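Local coordinates for protein bile acid 7a-dehydratase, BaiE (Clostridium hiranonis DSM 13275, PDB 4L8P) that probably removes the 7-alpha-hydroxyl group from bile acid intermediates as water, acting as a dehydratase of the SnoaL-like, cystatin-like fold, at residues A[84-87]-A[88-92]. Residues are numbered along the deposited sequence; the frame is centred on the assembly and turned at random.
Sequences KEVT and EYLAA
Glu88 N donates to Lys84 O over 2.8 Å, the first of four i to i+4 backbone bonds that run on through Tyr89 to Glu85, Leu90 to Val86 and Ala91 to Thr87. The i to i+4 pairing marks alpha-helix, and N-H...O angles near 162° show the bonds to be nearly straight.

Lys84 O accepts a second hydrogen bond, from Thr87 OG1 at 3.2 Å, which donates from above the carbonyl plane, on the same face as Glu88 N. This grip depends on a chi1 of 60°, which sets the hydroxyl between the backbone N and the carbonyl carbon of Thr87 and turns it back toward the preceding turn; OG1 also makes a weak bond to Pro83 O.

Helix 83-93 is a short surface helix of the SnoaL-like, cystatin-like fold, in which helices pack with a curved antiparallel sheet. Its inner side meets helix 58-62: Thr87 touches Leu61 and Glu62, while Leu90 and Ala91 touch Trp58.

Apolar contact between successive turns comes from Val86 and Leu90, whose side chains lie side by side and point the same way, with Val86 CG1 4.0 Å from Leu90 CD1. Val86 CG1 stands anti to its own N (chi1 174°), beside the carbonyl carbon and facing the next turn. Leu90 CG, in turn, sits 3.4 Å from Val86 O.

Among the charged side chains, Lys84 and Glu88 are in contact through carbon: Lys84 CG approaches Glu88 CD at 4.0 Å as the chains cross at a slant. Lys84 NZ remains 5.6 Å from Glu88 OE2, too far for a salt bridge, so any attraction is probably diffuse. Glu85 OE1 accepts a hydrogen bond from His81 N, joining the first turn of the helix to the residues just before it.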
loop_
_atom_site.group_PDB
_atom_site.type_symbol
_atom_site.label_atom_id
_atom_site.label_comp_id
_atom_site.label_asym_id
_atom_site.label_seq_id
_atom_site.Cartn_x
_atom_site.Cartn_y
_atom_site.Cartn_z
ATOM N N LYS A 84 15.939 11.523 20.204
ATOM C CA LYS A 84 17.238 10.870 20.258
ATOM C C LYS A 84 17.204 9.552 21.029
ATOM O O LYS A 84 17.890 8.598 20.669
ATOM C CB LYS A 84 18.299 11.790 20.901
ATOM C CG LYS A 84 19.703 11.209 20.837
ATOM C CD LYS A 84 20.791 12.210 21.223
ATOM C CE LYS A 84 21.544 12.765 20.026
ATOM N NZ LYS A 84 22.746 13.523 20.472
ATOM N N GLU A 85 16.439 9.513 22.113
ATOM C CA GLU A 85 16.263 8.269 22.879
ATOM C C GLU A 85 15.598 7.202 22.006
ATOM O O GLU A 85 15.954 6.026 22.090
ATOM C CB GLU A 85 15.449 8.480 24.165
ATOM C CG GLU A 85 16.202 9.141 25.326
ATOM C CD GLU A 85 15.408 9.163 26.630
ATOM O OE1 GLU A 85 14.293 8.613 26.648
ATOM O OE2 GLU A 85 15.910 9.717 27.655
ATOM N N VAL A 86 14.633 7.612 21.194
ATOM C CA VAL A 86 13.970 6.674 20.287
ATOM C C VAL A 86 14.991 6.088 19.306
ATOM O O VAL A 86 15.064 4.865 19.148
ATOM C CB VAL A 86 12.805 7.301 19.523
ATOM C CG1 VAL A 86 12.260 6.312 18.488
ATOM C CG2 VAL A 86 11.685 7.747 20.464
ATOM N N THR A 87 15.790 6.948 18.663
ATOM C CA THR A 87 16.744 6.455 17.654
ATOM C C THR A 87 17.927 5.699 18.270
ATOM O O THR A 87 18.450 4.775 17.634
ATOM C CB THR A 87 17.204 7.576 16.694
ATOM O OG1 THR A 87 17.845 8.608 17.450
ATOM C CG2 THR A 87 16.021 8.159 15.960
ATOM N N GLU A 88 18.339 6.053 19.494
ATOM C CA GLU A 88 19.311 5.235 20.215
ATOM C C GLU A 88 18.809 3.820 20.495
ATOM O O GLU A 88 19.550 2.857 20.352
ATOM C CB GLU A 88 19.759 5.902 21.515
ATOM C CG GLU A 88 20.712 7.056 21.259
ATOM C CD GLU A 88 21.039 7.881 22.506
ATOM O OE1 GLU A 88 20.180 8.029 23.412
ATOM O OE2 GLU A 88 22.169 8.408 22.557
ATOM N N TYR A 89 17.560 3.697 20.918
ATOM C CA TYR A 89 16.950 2.386 21.109
ATOM C C TYR A 89 16.925 1.612 19.773
ATOM O O TYR A 89 17.337 0.452 19.716
ATOM C CB TYR A 89 15.523 2.492 21.695
ATOM C CG TYR A 89 14.780 1.160 21.626
ATOM C CD1 TYR A 89 14.987 0.163 22.599
ATOM C CD2 TYR A 89 13.925 0.867 20.560
ATOM C CE1 TYR A 89 14.348 -1.070 22.516
ATOM C CE2 TYR A 89 13.291 -0.371 20.465
ATOM C CZ TYR A 89 13.505 -1.329 21.442
ATOM O OH TYR A 89 12.866 -2.544 21.329
ATOM N N LEU A 90 16.420 2.245 18.728
ATOM C CA LEU A 90 16.248 1.553 17.446
ATOM C C LEU A 90 17.573 1.090 16.844
ATOM O O LEU A 90 17.670 -0.035 16.332
ATOM C CB LEU A 90 15.475 2.397 16.449
ATOM C CG LEU A 90 13.995 2.673 16.772
ATOM C CD1 LEU A 90 13.428 3.664 15.766
ATOM C CD2 LEU A 90 13.150 1.403 16.793
ATOM N N ALA A 91 18.594 1.934 16.933
ATOM C CA ALA A 91 19.915 1.576 16.420
ATOM C C ALA A 91 20.471 0.331 17.115
ATOM O O ALA A 91 21.075 -0.523 16.456
ATOM C CB ALA A 91 20.859 2.755 16.552
ATOM N N ALA A 92 20.237 0.214 18.425
ATOM C CA ALA A 92 20.633 -0.977 19.191
ATOM C C ALA A 92 19.748 -2.184 18.923
ATOM O O ALA A 92 20.250 -3.299 18.781
ATOM C CB ALA A 92 20.658 -0.673 20.694
#